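Local coordinates for rhamnose ABC transporter, rhamnose-binding protein (Actinomyces odontolyticus ATCC 17982, PDB 5BQ3) that probably binds a sugar such as rhamnose, as the solute-binding component of an ABC transporter, at residues A165-N168 against A169-K172; K135-A138 against I139-D143; Q104-K108 against A109-V113; S118-A122 against D123-L127. One frame throughout, in Å; residues are numbered along the deposited sequence.

Contact 1 of 4, residues A165-N168 against A169-K172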
loop_
_atom_site.group_PDB
_atom_site.type_symbol
_atom_site.label_atom_id
_atom_site.label_comp_id
_atom_site.label_asym_id
_atom_site.label_seq_id
_atom_site.Cartn_x
_atom_site.Cartn_y
_atom_site.Cartn_z
ATOM N N ALA A 165 -3.643 1.742 13.243
ATOM C CA ALA A 165 -2.367 1.035 13.371
ATOM C C ALA A 165 -1.287 1.540 12.404
ATOM O O ALA A 165 -0.182 1.847 12.857
ATOM C CB ALA A 165 -2.581 -0.460 13.175
ATOM N N ASN A 166 -1.606 1.633 11.090
ATOM C CA ASN A 166 -0.677 2.062 10.042
ATOM C C ASN A 166 -0.258 3.517 10.194
ATOM O O ASN A 166 0.936 3.805 10.136
ATOM C CB ASN A 166 -1.285 1.844 8.654
ATOM C CG ASN A 166 -1.405 0.398 8.224
ATOM O OD1 ASN A 166 -0.724 -0.503 8.731
ATOM N ND2 ASN A 166 -2.257 0.150 7.240
ATOM N N GLN A 167 -1.229 4.426 10.384
ATOM C CA GLN A 167 -1.006 5.866 10.524
ATOM C C GLN A 167 -0.180 6.205 11.757
ATOM O O GLN A 167 0.767 6.977 11.638
ATOM C CB GLN A 167 -2.339 6.623 10.561
ATOM C CG GLN A 167 -2.936 6.898 9.182
ATOM C CD GLN A 167 -3.632 5.710 8.543
ATOM O OE1 GLN A 167 -3.945 4.700 9.186
ATOM N NE2 GLN A 167 -3.895 5.810 7.250
ATOM N N ASN A 168 -0.514 5.618 12.927
ATOM C CA ASN A 168 0.213 5.864 14.179
ATOM C C ASN A 168 1.665 5.380 14.094
ATOM O O ASN A 168 2.535 5.964 14.743
ATOM C CB ASN A 168 -0.495 5.223 15.369
ATOM C CG ASN A 168 -1.832 5.842 15.721
ATOM O OD1 ASN A 168 -2.150 6.985 15.364
ATOM N ND2 ASN A 168 -2.650 5.090 16.441
ATOM N N ALA A 169 1.927 4.348 13.269
ATOM C CA ALA A 169 3.262 3.812 13.029
ATOM C C ALA A 169 4.085 4.789 12.181
ATOM O O ALA A 169 5.233 5.059 12.532
ATOM C CB ALA A 169 3.172 2.454 12.341
ATOM N N TRP A 170 3.488 5.345 11.093
ATOM C CA TRP A 170 4.147 6.311 10.199
ATOM C C TRP A 170 4.417 7.643 10.908
ATOM O O TRP A 170 5.476 8.232 10.684
ATOM C CB TRP A 170 3.332 6.568 8.913
ATOM C CG TRP A 170 2.997 5.354 8.089
ATOM C CD1 TRP A 170 3.807 4.288 7.820
ATOM C CD2 TRP A 170 1.790 5.140 7.340
ATOM N NE1 TRP A 170 3.151 3.388 7.010
ATOM C CE2 TRP A 170 1.916 3.891 6.691
ATOM C CE3 TRP A 170 0.599 5.870 7.176
ATOM C CZ2 TRP A 170 0.893 3.355 5.894
ATOM C CZ3 TRP A 170 -0.417 5.331 6.402
ATOM C CH2 TRP A 170 -0.260 4.096 5.758
ATOM N N ILE A 171 3.464 8.110 11.758
ATOM C CA ILE A 171 3.570 9.347 12.547
ATOM C C ILE A 171 4.716 9.204 13.572
ATOM O O ILE A 171 5.509 10.136 13.709
ATOM C CB ILE A 171 2.210 9.727 13.212
ATOM C CG1 ILE A 171 1.193 10.210 12.149
ATOM C CG2 ILE A 171 2.377 10.784 14.324
ATOM C CD1 ILE A 171 -0.287 10.066 12.534
ATOM N N LYS A 172 4.816 8.038 14.258
ATOM C CA LYS A 172 5.865 7.761 15.250
ATOM C C LYS A 172 7.257 7.802 14.595
ATOM O O LYS A 172 8.157 8.423 15.159
ATOM C CB LYS A 172 5.622 6.414 15.965
ATOM C CG LYS A 172 6.669 6.019 17.019
ATOM C CD LYS A 172 6.661 6.901 18.270
ATOM C CE LYS A 172 7.874 6.639 19.130
ATOM N NZ LYS A 172 8.030 7.661 20.198
#
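W170 lays its indole alongside the first turn of helix 165-180, where it meets N166 and Q167. The CB of N166 sits over a face of the six-membered ring in a CH-pi contact, 4.0 Å from the ring centroid and 22° off the normal. The backbone O of N166 also lies above the ring system, toward the rim, 3.2 Å from W170 CD2. Q167 runs beside W170 and points the same way. Its amide comes in obliquely beside the benzene part, with NE2 3.6 Å from W170 CZ3. The amide and ring planes are 71° apart, so the amide does not lie flat on the ring. The same NE2 is hydrogen-bonded to the O of P222, which fixes the amide next to the ring. W170 has CG anti to its carbonyl carbon and beside its N (chi1 -56°), and this turns the indole back toward the start of the helix. W170 N bonds to N166 O at 3.1 Å, and I171 N bonds to Q167 O at 2.9 Å. An alanine at W170 removes the whole ring, which would probably leave N166 CB and the Q167 amide without their neighbour and open a gap toward helix 134-149. V137 and M141 of that helix lie on the side of the ring plane away from N166; S134, P222 and L248 also touch the indole. I171 faces strand 153-159 at I157 and S159. The contact thus sits at the start of the helix in the beta-alpha-beta unit 153-159, 165-180, 187-194, between the sheet and helix 134-149.

Contact 2 of 4, residues K135-A138 against I139-D143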
loop_
_atom_site.group_PDB
_atom_site.type_symbol
_atom_site.label_atom_id
_atom_site.label_comp_id
_atom_site.label_asym_id
_atom_site.label_seq_id
_atom_site.Cartn_x
_atom_site.Cartn_y
_atom_site.Cartn_z
ATOM N N LYS A 135 8.858 2.639 7.738
ATOM C CA LYS A 135 9.810 3.736 7.966
ATOM C C LYS A 135 10.079 4.537 6.674
ATOM O O LYS A 135 10.357 5.736 6.752
ATOM C CB LYS A 135 11.128 3.194 8.545
ATOM C CG LYS A 135 12.034 4.258 9.164
ATOM C CD LYS A 135 13.395 3.691 9.536
ATOM C CE LYS A 135 14.431 4.762 9.792
ATOM N NZ LYS A 135 14.233 5.434 11.104
ATOM N N GLN A 136 9.990 3.884 5.499
ATOM C CA GLN A 136 10.221 4.533 4.208
ATOM C C GLN A 136 9.061 5.457 3.843
ATOM O O GLN A 136 9.295 6.474 3.190
ATOM C CB GLN A 136 10.466 3.497 3.101
ATOM C CG GLN A 136 11.202 4.046 1.871
ATOM C CD GLN A 136 12.543 4.670 2.182
ATOM O OE1 GLN A 136 13.431 4.050 2.775
ATOM N NE2 GLN A 136 12.717 5.918 1.777
ATOM N N VAL A 137 7.825 5.122 4.272
ATOM C CA VAL A 137 6.632 5.951 4.030
ATOM C C VAL A 137 6.820 7.295 4.752
ATOM O O VAL A 137 6.622 8.351 4.150
ATOM C CB VAL A 137 5.318 5.237 4.464
ATOM C CG1 VAL A 137 4.100 6.147 4.295
ATOM C CG2 VAL A 137 5.120 3.942 3.696
ATOM N N ALA A 138 7.256 7.232 6.023
ATOM C CA ALA A 138 7.517 8.368 6.895
ATOM C C ALA A 138 8.615 9.267 6.345
ATOM O O ALA A 138 8.490 10.488 6.424
ATOM C CB ALA A 138 7.900 7.868 8.270
ATOM N N ILE A 139 9.688 8.663 5.782
ATOM C CA ILE A 139 10.838 9.365 5.200
ATOM C C ILE A 139 10.378 10.121 3.946
ATOM O O ILE A 139 10.665 11.315 3.827
ATOM C CB ILE A 139 12.018 8.379 4.933
ATOM C CG1 ILE A 139 12.738 8.043 6.256
ATOM C CG2 ILE A 139 13.015 8.932 3.898
ATOM C CD1 ILE A 139 13.567 6.750 6.263
ATOM N N THR A 140 9.626 9.442 3.050
ATOM C CA THR A 140 9.086 9.998 1.802
ATOM C C THR A 140 8.255 11.244 2.105
ATOM O O THR A 140 8.483 12.278 1.480
ATOM C CB THR A 140 8.274 8.929 1.047
ATOM O OG1 THR A 140 9.110 7.794 0.823
ATOM C CG2 THR A 140 7.719 9.433 -0.289
HETATM N N MSE A 141 7.342 11.155 3.093
HETATM C CA MSE A 141 6.476 12.250 3.521
HETATM C C MSE A 141 7.275 13.423 4.097
HETATM O O MSE A 141 7.043 14.556 3.674
HETATM C CB MSE A 141 5.440 11.754 4.517
HETATM C CG MSE A 141 4.417 10.850 3.847
HETATM SE SE MSE A 141 2.808 10.655 4.851
HETATM C CE MSE A 141 3.507 9.534 6.344
ATOM N N LEU A 142 8.256 13.159 4.990
ATOM C CA LEU A 142 9.125 14.199 5.554
ATOM C C LEU A 142 9.962 14.880 4.469
ATOM O O LEU A 142 10.189 16.082 4.559
ATOM C CB LEU A 142 10.057 13.623 6.623
ATOM C CG LEU A 142 9.446 13.307 7.978
ATOM C CD1 LEU A 142 10.340 12.367 8.740
ATOM C CD2 LEU A 142 9.189 14.569 8.783
ATOM N N ASP A 143 10.407 14.116 3.444
ATOM C CA ASP A 143 11.188 14.626 2.310
ATOM C C ASP A 143 10.366 15.607 1.474
ATOM O O ASP A 143 10.895 16.636 1.076
ATOM C CB ASP A 143 11.690 13.475 1.420
ATOM C CG ASP A 143 13.044 12.892 1.790
ATOM O OD1 ASP A 143 13.521 13.159 2.913
ATOM O OD2 ASP A 143 13.619 12.156 0.959
#
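The carbonyl group of Q136 is met by T140 on both faces of its plane. T140 N comes from one face, tilted 29° from the plane, and its bond to Q136 O is 3.0 Å long. T140 OG1 comes from the opposite face at a similar tilt and donates to Q136 O at 2.7 Å. The hydroxyl gets there because OG1 stands anti to the carbonyl carbon of T140 and beside its N (chi1 -56°), so that it leans back over the preceding turn. The side-chain amide of Q136 has a different neighbour, for NE2 rests 3.7 Å from I139 CG2. The other branch of I139 serves K135, whose CG lies 4.1 Å from I139 CD1; beyond this point the lysine chain continues to a salt bridge with E177. Further round the helix, V137 and M141, present as selenomethionine, lie side by side. V137 CG1 touches M141 CE at 4.0 Å. A valine in place of T140 keeps a similar bulk but has no hydroxyl, and one face of the Q136 carbonyl would probably be left without its donor. The helical bonds continue past this point, with L142 N bonded to A138 O at 3.0 Å. Neighbours close in on several sides: W170 and F173 of helix 165-180 pack on V137 and A138, respectively, and P319 touches T140. The buried hydroxyl thus spends its proton on the main chain of its own helix, and Q136 O takes two donors, while the apolar V137 and A138 can serve the interface with helix 165-180.

Contact 3 of 4, residues Q104-K108 against A109-V113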
loop_
_atom_site.group_PDB
_atom_site.type_symbol
_atom_site.label_atom_id
_atom_site.label_comp_id
_atom_site.label_asym_id
_atom_site.label_seq_id
_atom_site.Cartn_x
_atom_site.Cartn_y
_atom_site.Cartn_z
ATOM N N GLN A 104 -3.614 -22.593 6.144
ATOM C CA GLN A 104 -2.744 -23.619 6.724
ATOM C C GLN A 104 -3.091 -24.993 6.146
ATOM O O GLN A 104 -2.199 -25.827 5.979
ATOM C CB GLN A 104 -2.841 -23.622 8.254
ATOM C CG GLN A 104 -2.011 -22.514 8.902
ATOM C CD GLN A 104 -2.159 -22.452 10.399
ATOM O OE1 GLN A 104 -3.259 -22.519 10.944
ATOM N NE2 GLN A 104 -1.052 -22.264 11.096
ATOM N N ASP A 105 -4.379 -25.208 5.807
ATOM C CA ASP A 105 -4.879 -26.431 5.171
ATOM C C ASP A 105 -4.430 -26.486 3.711
ATOM O O ASP A 105 -4.307 -27.573 3.149
ATOM C CB ASP A 105 -6.412 -26.513 5.263
ATOM C CG ASP A 105 -6.969 -26.965 6.602
ATOM O OD1 ASP A 105 -6.237 -27.659 7.354
ATOM O OD2 ASP A 105 -8.156 -26.679 6.875
ATOM N N ALA A 106 -4.188 -25.311 3.100
ATOM C CA ALA A 106 -3.700 -25.192 1.728
ATOM C C ALA A 106 -2.231 -25.607 1.664
ATOM O O ALA A 106 -1.853 -26.373 0.777
ATOM C CB ALA A 106 -3.879 -23.766 1.225
ATOM N N ARG A 107 -1.417 -25.136 2.634
ATOM C CA ARG A 107 0.015 -25.432 2.741
ATOM C C ARG A 107 0.273 -26.924 2.986
ATOM O O ARG A 107 1.234 -27.456 2.434
ATOM C CB ARG A 107 0.671 -24.596 3.849
ATOM C CG ARG A 107 0.781 -23.111 3.523
ATOM C CD ARG A 107 1.471 -22.341 4.630
ATOM N NE ARG A 107 2.927 -22.446 4.539
ATOM C CZ ARG A 107 3.759 -22.270 5.558
ATOM N NH1 ARG A 107 3.290 -21.991 6.771
ATOM N NH2 ARG A 107 5.068 -22.382 5.379
ATOM N N LYS A 108 -0.584 -27.603 3.785
ATOM C CA LYS A 108 -0.429 -29.037 4.064
ATOM C C LYS A 108 -0.849 -29.879 2.838
ATOM O O LYS A 108 -0.388 -31.014 2.695
ATOM C CB LYS A 108 -1.184 -29.474 5.344
ATOM C CG LYS A 108 -2.702 -29.583 5.223
ATOM C CD LYS A 108 -3.297 -30.556 6.235
ATOM C CE LYS A 108 -4.783 -30.739 6.032
ATOM N NZ LYS A 108 -5.350 -31.771 6.938
ATOM N N ALA A 109 -1.698 -29.308 1.953
ATOM C CA ALA A 109 -2.172 -29.945 0.723
ATOM C C ALA A 109 -1.155 -29.792 -0.425
ATOM O O ALA A 109 -1.283 -30.467 -1.450
ATOM C CB ALA A 109 -3.511 -29.360 0.315
ATOM N N GLY A 110 -0.159 -28.923 -0.237
ATOM C CA GLY A 110 0.899 -28.676 -1.213
ATOM C C GLY A 110 0.798 -27.366 -1.970
ATOM O O GLY A 110 1.597 -27.120 -2.879
ATOM N N THR A 111 -0.179 -26.516 -1.601
ATOM C CA THR A 111 -0.404 -25.211 -2.225
ATOM C C THR A 111 0.568 -24.187 -1.633
ATOM O O THR A 111 0.713 -24.096 -0.411
ATOM C CB THR A 111 -1.880 -24.779 -2.052
ATOM O OG1 THR A 111 -2.737 -25.814 -2.541
ATOM C CG2 THR A 111 -2.205 -23.458 -2.748
ATOM N N LYS A 112 1.237 -23.420 -2.509
ATOM C CA LYS A 112 2.161 -22.367 -2.096
ATOM C C LYS A 112 1.332 -21.117 -1.825
ATOM O O LYS A 112 0.665 -20.613 -2.729
ATOM C CB LYS A 112 3.260 -22.133 -3.153
ATOM C CG LYS A 112 4.100 -23.371 -3.497
ATOM C CD LYS A 112 5.081 -23.771 -2.396
ATOM C CE LYS A 112 5.675 -25.132 -2.650
ATOM N NZ LYS A 112 6.551 -25.563 -1.532
ATOM N N VAL A 113 1.305 -20.672 -0.559
ATOM C CA VAL A 113 0.505 -19.519 -0.137
ATOM C C VAL A 113 1.378 -18.262 -0.079
ATOM O O VAL A 113 2.365 -18.208 0.656
ATOM C CB VAL A 113 -0.244 -19.774 1.202
ATOM C CG1 VAL A 113 -0.989 -18.527 1.674
ATOM C CG2 VAL A 113 -1.207 -20.953 1.078
#
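A106 O receives the N-H of T111 at 2.9 Å, the shortest sound bond between 104-108 and 109-113. The donor comes in tilted 34° from the carbonyl plane. A109 N also reaches A106 O, at 3.2 Å, but that bond is weak. The same N-H has a second weak partner in D105 O. One residue on, G110 N bonds weakly to R107 O at 3.4 Å. Together with the positive phi of G110 (106°), the bonds from T111 and G110 back into the last turn make a Schellman motif, which ends helix 100-109 and starts the chain toward strand 112-116. At these backbone angles a CB on G110 would collide with the carbonyl O of A109, so glycine suits this position. This is the helix-to-strand turn of the beta-alpha-beta unit formed by strand 88-91, helix 100-109 and strand 112-116. As the chain doubles back, R107 CA makes a CA-H...O contact with T111 O. Side chains close the angle between helix and strand. The CG2 branch of V113 enters it, 3.9 Å from A106 CB and 3.8 Å from R107 CG. R107 and V113 cross at about a right angle, so the branch meets the flank of the arginine chain near its base. R107 holds CG anti to its carbonyl carbon (chi1 -70°), which offers that methylene to the valine. Its guanidinium goes on to a salt bridge with D126. T111 turns OG1 to a hydrogen bond with the O of T86, while A106 and A109 rest on V82 of helix 75-83.

Contact 4 of 4, residues S118-A122 against D123-L127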
loop_
_atom_site.group_PDB
_atom_site.type_symbol
_atom_site.label_atom_id
_atom_site.label_comp_id
_atom_site.label_asym_id
_atom_site.label_seq_id
_atom_site.Cartn_x
_atom_site.Cartn_y
_atom_site.Cartn_z
ATOM N N SER A 118 -2.313 -6.952 2.354
ATOM C CA SER A 118 -2.595 -7.233 3.757
ATOM C C SER A 118 -2.221 -8.676 4.085
ATOM O O SER A 118 -2.648 -9.609 3.398
ATOM C CB SER A 118 -4.058 -6.960 4.082
ATOM O OG SER A 118 -4.328 -5.573 3.986
ATOM N N ASP A 119 -1.404 -8.843 5.136
ATOM C CA ASP A 119 -0.890 -10.126 5.591
ATOM C C ASP A 119 -1.860 -10.878 6.502
ATOM O O ASP A 119 -2.796 -10.298 7.064
ATOM C CB ASP A 119 0.439 -9.906 6.351
ATOM C CG ASP A 119 1.355 -11.122 6.437
ATOM O OD1 ASP A 119 1.209 -12.042 5.594
ATOM O OD2 ASP A 119 2.230 -11.145 7.336
ATOM N N SER A 120 -1.610 -12.185 6.641
ATOM C CA SER A 120 -2.281 -13.085 7.563
ATOM C C SER A 120 -1.328 -13.251 8.763
ATOM O O SER A 120 -0.407 -12.436 8.905
ATOM C CB SER A 120 -2.599 -14.409 6.872
ATOM O OG SER A 120 -1.421 -15.108 6.508
ATOM N N ALA A 121 -1.513 -14.276 9.618
ATOM C CA ALA A 121 -0.555 -14.509 10.703
ATOM C C ALA A 121 0.711 -15.155 10.096
ATOM O O ALA A 121 0.651 -15.669 8.977
ATOM C CB ALA A 121 -1.169 -15.383 11.790
ATOM N N ALA A 122 1.850 -15.091 10.800
ATOM C CA ALA A 122 3.144 -15.601 10.334
ATOM C C ALA A 122 3.155 -17.097 9.926
ATOM O O ALA A 122 3.971 -17.476 9.080
ATOM C CB ALA A 122 4.196 -15.367 11.403
ATOM N N ASP A 123 2.269 -17.934 10.506
ATOM C CA ASP A 123 2.255 -19.379 10.234
ATOM C C ASP A 123 1.223 -19.848 9.167
ATOM O O ASP A 123 1.081 -21.061 8.982
ATOM C CB ASP A 123 2.046 -20.174 11.549
ATOM C CG ASP A 123 0.857 -19.789 12.426
ATOM O OD1 ASP A 123 0.103 -18.863 12.044
ATOM O OD2 ASP A 123 0.696 -20.399 13.508
ATOM N N CYS A 124 0.554 -18.926 8.440
ATOM C CA CYS A 124 -0.441 -19.319 7.427
ATOM C C CYS A 124 0.039 -19.068 5.993
ATOM O O CYS A 124 -0.715 -19.344 5.057
ATOM C CB CYS A 124 -1.797 -18.654 7.660
ATOM S SG CYS A 124 -1.918 -17.669 9.175
ATOM N N ARG A 125 1.267 -18.555 5.804
ATOM C CA ARG A 125 1.764 -18.279 4.458
ATOM C C ARG A 125 3.256 -18.587 4.327
ATOM O O ARG A 125 3.991 -18.607 5.319
ATOM C CB ARG A 125 1.450 -16.822 4.034
ATOM C CG ARG A 125 2.390 -15.733 4.544
ATOM C CD ARG A 125 2.227 -15.428 6.019
ATOM N NE ARG A 125 2.865 -14.166 6.376
ATOM C CZ ARG A 125 4.145 -14.030 6.703
ATOM N NH1 ARG A 125 4.950 -15.089 6.726
ATOM N NH2 ARG A 125 4.634 -12.836 7.008
ATOM N N ASP A 126 3.687 -18.836 3.087
ATOM C CA ASP A 126 5.066 -19.153 2.737
ATOM C C ASP A 126 5.876 -17.879 2.528
ATOM O O ASP A 126 7.089 -17.890 2.744
ATOM C CB ASP A 126 5.109 -20.026 1.469
ATOM C CG ASP A 126 4.476 -21.392 1.635
ATOM O OD1 ASP A 126 5.103 -22.264 2.278
ATOM O OD2 ASP A 126 3.365 -21.600 1.104
ATOM N N LEU A 127 5.195 -16.781 2.117
ATOM C CA LEU A 127 5.780 -15.471 1.814
ATOM C C LEU A 127 4.733 -14.358 1.870
ATOM O O LEU A 127 3.571 -14.589 1.533
ATOM C CB LEU A 127 6.383 -15.528 0.389
ATOM C CG LEU A 127 7.795 -14.986 0.151
ATOM C CD1 LEU A 127 8.844 -15.741 0.961
ATOM C CD2 LEU A 127 8.160 -15.106 -1.307
HETATM O O HOH W 1 5.117 -19.727 7.860
#
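D119 and R125 form the tightly held part of this loop. R125 grips the carboxylate side-on, with NE to D119 OD1 at 2.8 Å and NH2 to D119 OD2 at 3.0 Å. D119 holds CG opposite its backbone N (chi1 -158°), swinging the carboxylate toward R125. OD1 is met on its syn lone pair, and both oxygens lie near the guanidinium plane. The carboxylate is twisted by 36° against that plane. T115 OG1 also bonds to D119 OD1, and R125 NH2 has a further partner in the O of N311. The CA of A122 lies over one guanidinium face. A121 CB meets C124 SG at 3.6 Å, and S120 OG donates to A121 O. The outer side is looser. There A122 and D123 are exposed, and the turn bond from C124 N to A121 O is weak at 3.3 Å. A water donates to A122 O at 2.8 Å and to R125 O at 3.0 Å, bridging the two halves of the loop. C124 is tied to C100 by a disulfide, which anchors the loop to the start of helix 100-109. A121 to C124 form a type I beta turn within the loop joining parallel strands 112-116 and 127-130.

Overall arrangement
The four contacts fall into two pairs, one in each lobe of a type I periplasmic binding protein. Contacts 1 and 2 have centres 11 Å apart and touch through W170, whose CD1 lies 3.8 Å from V137 CB. Contacts 3 and 4 have centres 12 Å apart. D126 joins them, with OD1 3.1 Å from R107 NH2 in a salt bridge and OD2 2.8 Å from V113 N. Contacts 2 and 3 lie on opposite sides of the chain's centre, about 36 Å between centres. Contacts 1 and 4 approach to about 7 Å between nearest atoms without touching. In this family the sugar probably binds in the cleft between lobes.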